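Local coordinates for protein aldo-keto reductase family 1 member C1 (Caenorhabditis elegans, PDB 1QWK) that probably reduces aldehydes or sugars with NADPH, as an aldo-keto reductase of the aldose reductase type, at residues T79-T84 with L110-M115; A147-V152 with P170-Q175. All blocks are in the same frame, centred on the assembly; numbering follows the deposited sequence.

Contact 1 (T79-T84 with L110-M115); sequences TTKAWT and LYLAHM
Thr80 and Ala82 between them make the four cross-strand backbone hydrogen bonds, two each: Thr80 N to Leu110 O, Leu112 N to Thr80 O, Ala82 N to Leu112 O (2.8 Å) and His114 N to Ala82 O. Among the apolar contacts, Tyr111 lies beside Thr80 and Ala82 and packs on Leu92 and Leu96 of helix 92-103. Thr80 CG2 meets the ring edge 3.5 Å from Tyr111 CD1, while its OG1 turns to Glu55; Tyr111 CZ lies 3.6 Å from Ala82 CB. With an alanine in place of Tyr111, Thr80 and Ala82 would probably lose their lateral support and a gap would open between sheet and helix. Lys81 CD sits over the centre of one face of the His114 ring, 3.8 Å from its centroid, as a CH-pi contact; Trp83 directs its edge at the opposite face, T-shaped with planes at 76°. Beyond CD the lysine bends (chi4 69°), bringing NZ into a salt bridge with Asp47 and a weak hydrogen bond to Tyr52 OH, the predicted proton donor. Lys81 near one strand's C-terminal end and His114 just past the next, predicted pKa-lowering and substrate-binding residues, are characteristic of the aldo-keto reductase TIM-barrel active site.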
# COMPACT_ATOMS: atom_id res chain seq x y z
N THR A 79 -4.10 7.69 4.14
CA THR A 79 -2.91 7.04 4.70
C THR A 79 -1.65 7.72 4.19
O THR A 79 -1.55 8.01 3.00
CB THR A 79 -2.80 5.56 4.22
OG1 THR A 79 -3.92 4.81 4.68
CG2 THR A 79 -1.50 4.93 4.74
N THR A 80 -0.71 8.01 5.07
CA THR A 80 0.55 8.55 4.61
C THR A 80 1.66 7.86 5.38
O THR A 80 1.39 7.14 6.36
CB THR A 80 0.65 10.09 4.73
OG1 THR A 80 1.77 10.54 3.93
CG2 THR A 80 0.87 10.53 6.16
N LYS A 81 2.90 8.05 4.94
CA LYS A 81 4.02 7.37 5.56
C LYS A 81 5.24 8.25 5.81
O LYS A 81 5.56 9.13 5.00
CB LYS A 81 4.44 6.19 4.68
CG LYS A 81 3.29 5.42 4.06
CD LYS A 81 3.80 4.24 3.24
CE LYS A 81 2.73 3.70 2.31
NZ LYS A 81 2.42 4.68 1.22
N ALA A 82 5.92 8.00 6.92
CA ALA A 82 7.12 8.76 7.26
C ALA A 82 8.32 8.13 6.55
O ALA A 82 8.47 6.91 6.55
CB ALA A 82 7.34 8.72 8.78
N TRP A 83 9.15 8.96 5.94
CA TRP A 83 10.33 8.47 5.22
C TRP A 83 11.48 8.21 6.21
O TRP A 83 11.38 8.53 7.39
CB TRP A 83 10.76 9.48 4.14
CG TRP A 83 11.77 8.93 3.19
CD1 TRP A 83 12.92 9.54 2.78
CD2 TRP A 83 11.74 7.65 2.54
NE1 TRP A 83 13.62 8.72 1.93
CE2 TRP A 83 12.92 7.55 1.76
CE3 TRP A 83 10.84 6.58 2.54
CZ2 TRP A 83 13.22 6.42 0.99
CZ3 TRP A 83 11.14 5.45 1.77
CH2 TRP A 83 12.32 5.38 1.01
N THR A 84 12.58 7.64 5.71
CA THR A 84 13.72 7.28 6.55
C THR A 84 14.32 8.35 7.47
O THR A 84 14.74 8.03 8.58
CB THR A 84 14.85 6.66 5.68
OG1 THR A 84 15.22 7.57 4.64
CG2 THR A 84 14.37 5.36 5.06
N LEU A 110 -4.39 6.86 8.94
CA LEU A 110 -3.35 5.87 9.20
C LEU A 110 -1.98 6.46 8.87
O LEU A 110 -1.80 7.07 7.82
CB LEU A 110 -3.60 4.61 8.34
CG LEU A 110 -2.56 3.48 8.41
CD1 LEU A 110 -2.45 2.94 9.83
CD2 LEU A 110 -2.96 2.36 7.45
N TYR A 111 -1.03 6.29 9.79
CA TYR A 111 0.33 6.80 9.60
C TYR A 111 1.29 5.64 9.76
O TYR A 111 1.31 4.98 10.80
CB TYR A 111 0.64 7.88 10.63
CG TYR A 111 1.91 8.65 10.35
CD1 TYR A 111 2.15 9.18 9.07
CD2 TYR A 111 2.83 8.90 11.35
CE1 TYR A 111 3.28 9.95 8.82
CE2 TYR A 111 3.97 9.67 11.11
CZ TYR A 111 4.18 10.20 9.85
OH TYR A 111 5.29 10.99 9.62
N LEU A 112 2.10 5.39 8.73
CA LEU A 112 3.04 4.26 8.73
C LEU A 112 4.51 4.63 8.66
O LEU A 112 4.87 5.66 8.10
CB LEU A 112 2.75 3.35 7.53
CG LEU A 112 1.31 2.94 7.22
CD1 LEU A 112 1.28 2.16 5.92
CD2 LEU A 112 0.75 2.11 8.37
N ALA A 113 5.36 3.77 9.22
CA ALA A 113 6.79 3.96 9.09
C ALA A 113 6.99 3.33 7.70
O ALA A 113 6.71 2.15 7.52
CB ALA A 113 7.54 3.16 10.16
N HIS A 114 7.44 4.11 6.72
CA HIS A 114 7.61 3.62 5.35
C HIS A 114 8.62 2.48 5.26
O HIS A 114 8.53 1.62 4.38
CB HIS A 114 8.05 4.77 4.44
CG HIS A 114 7.63 4.64 3.01
ND1 HIS A 114 7.52 3.43 2.36
CD2 HIS A 114 7.33 5.59 2.09
CE1 HIS A 114 7.18 3.64 1.10
NE2 HIS A 114 7.06 4.94 0.91
N MET A 115 9.58 2.50 6.17
CA MET A 115 10.63 1.49 6.26
C MET A 115 10.98 1.34 7.73
O MET A 115 10.52 2.11 8.57
CB MET A 115 11.90 1.96 5.52
CG MET A 115 11.75 2.25 4.04
SD MET A 115 11.67 0.73 3.04
CE MET A 115 10.74 1.33 1.62

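Contact 2 (A147-V152 with P170-Q175); sequences AKAVGV and PVHNSQ
The imidazole of His172 turns an edge to the backbone of Val150, whose N lies in the ring plane 3.0 Å from His172 CD2. Over the centre of one face sits the carbonyl oxygen of Pro170, 3.5 Å above the plane. The same CD2 corner also meets two methyl groups, Ala149 CB and Val150 CG2, each 3.7 Å away. CG of His172 stands anti to its own carbonyl carbon (chi1 -54°), which brings the ring back across the start of the neighbouring strand, and ND1 is hydrogen-bonded to Ser11. The main chain of His172 donates as well, its N to Val150 O at 2.9 Å; Asn173 N, buried by the contact, has no partner in the model.

From here the segments pair as parallel strands of the TIM barrel, the two strands of the beta-alpha-beta unit that crosses over through helix 157-164. Val152 bonds through both its N and its O to the 170-175 segment, on either side of Ser174 in sequence: its N donates to Asn173 O and its O accepts from Gln175 N, 2.9 Å away. Gly151 CA approaches Asn173 O to 3.2 Å, so close that a beta carbon at this position would collide with the carbonyl. Asn173 ND2 is hydrogen-bonded to Ser197 and Thr199. On the face of Val152 and Ser174, Val152 CG2 comes within 4.3 Å of CG1 of the loop residue Val171, a loose apolar contact covered by Trp135 of helix 131-143, while Ser174 OG is hydrogen-bonded to His187.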
# COMPACT_ATOMS: atom_id res chain seq x y z
N ALA A 147 -2.96 10.87 14.31
CA ALA A 147 -3.23 9.73 13.43
C ALA A 147 -4.25 8.83 14.11
O ALA A 147 -4.10 8.50 15.29
CB ALA A 147 -1.94 8.97 13.15
N LYS A 148 -5.30 8.44 13.39
CA LYS A 148 -6.34 7.58 13.95
C LYS A 148 -5.91 6.13 14.10
O LYS A 148 -6.59 5.33 14.74
CB LYS A 148 -7.61 7.65 13.10
CG LYS A 148 -8.22 9.04 12.98
CD LYS A 148 -8.68 9.57 14.33
CE LYS A 148 -9.44 10.89 14.17
NZ LYS A 148 -9.92 11.41 15.48
N ALA A 149 -4.77 5.79 13.49
CA ALA A 149 -4.22 4.45 13.54
C ALA A 149 -2.76 4.54 13.10
O ALA A 149 -2.39 5.46 12.36
CB ALA A 149 -5.00 3.51 12.60
N VAL A 150 -1.93 3.61 13.54
CA VAL A 150 -0.53 3.62 13.18
C VAL A 150 -0.06 2.23 12.75
O VAL A 150 -0.63 1.22 13.15
CB VAL A 150 0.37 4.12 14.34
CG1 VAL A 150 0.23 5.64 14.48
CG2 VAL A 150 -0.02 3.44 15.64
N GLY A 151 0.98 2.20 11.93
CA GLY A 151 1.49 0.92 11.45
C GLY A 151 2.85 1.01 10.81
O GLY A 151 3.55 2.02 10.93
N VAL A 152 3.22 -0.05 10.12
CA VAL A 152 4.53 -0.14 9.49
C VAL A 152 4.47 -0.67 8.06
O VAL A 152 3.47 -1.24 7.63
CB VAL A 152 5.43 -1.07 10.32
CG1 VAL A 152 5.47 -0.60 11.78
CG2 VAL A 152 4.88 -2.50 10.25
N PRO A 170 -0.71 -0.93 19.90
CA PRO A 170 -0.44 -2.05 19.00
C PRO A 170 -0.23 -1.58 17.56
O PRO A 170 -0.66 -0.49 17.18
CB PRO A 170 -1.69 -2.91 19.13
CG PRO A 170 -2.11 -2.66 20.55
CD PRO A 170 -1.94 -1.16 20.67
N VAL A 171 0.46 -2.39 16.76
CA VAL A 171 0.65 -2.08 15.36
C VAL A 171 -0.71 -2.40 14.73
O VAL A 171 -1.17 -3.53 14.83
CB VAL A 171 1.75 -2.96 14.74
CG1 VAL A 171 1.81 -2.75 13.23
CG2 VAL A 171 3.10 -2.64 15.37
N HIS A 172 -1.35 -1.42 14.10
CA HIS A 172 -2.68 -1.63 13.52
C HIS A 172 -2.67 -2.16 12.09
O HIS A 172 -3.63 -2.80 11.65
CB HIS A 172 -3.49 -0.32 13.53
CG HIS A 172 -3.59 0.33 14.87
ND1 HIS A 172 -4.13 -0.30 15.98
CD2 HIS A 172 -3.25 1.58 15.28
CE1 HIS A 172 -4.11 0.53 17.01
NE2 HIS A 172 -3.58 1.68 16.61
N ASN A 173 -1.59 -1.88 11.36
CA ASN A 173 -1.50 -2.30 9.96
C ASN A 173 -0.06 -2.52 9.50
O ASN A 173 0.87 -1.90 10.02
CB ASN A 173 -2.19 -1.23 9.09
CG ASN A 173 -1.97 -1.44 7.59
OD1 ASN A 173 -1.09 -0.83 6.97
ND2 ASN A 173 -2.79 -2.29 6.99
N SER A 174 0.10 -3.42 8.54
CA SER A 174 1.40 -3.72 7.94
C SER A 174 1.18 -3.69 6.43
O SER A 174 0.35 -4.43 5.91
CB SER A 174 1.89 -5.11 8.36
OG SER A 174 3.00 -5.50 7.56
N GLN A 175 1.92 -2.82 5.75
CA GLN A 175 1.81 -2.70 4.31
C GLN A 175 3.05 -3.29 3.67
O GLN A 175 4.17 -2.82 3.91
CB GLN A 175 1.66 -1.23 3.89
CG GLN A 175 1.42 -1.06 2.39
CD GLN A 175 1.18 0.38 1.98
OE1 GLN A 175 0.32 1.07 2.54
NE2 GLN A 175 1.92 0.83 0.97

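In the fold
From the N terminus, the chain leaves strand 77-82, passes through helix 92-103 and returns as strand 110-113, where contact 1 closes the first loop. After helix 131-143 the chain enters strand 150-153, passes through helix 157-164 and closes contact 2 at strand 173-177. The two loops therefore follow in series, neither nesting nor crossing. They are joined through the neighbouring strands 110-113 and 150-153: Tyr111 N and Tyr111 O probably bond to Ala149 O and Gly151 N, making four consecutive barrel strands. Leu112 packs on Gly151 of the adjacent strand, and Lys81 on Gln175, which brings the first and last of the four strands together in the barrel interior.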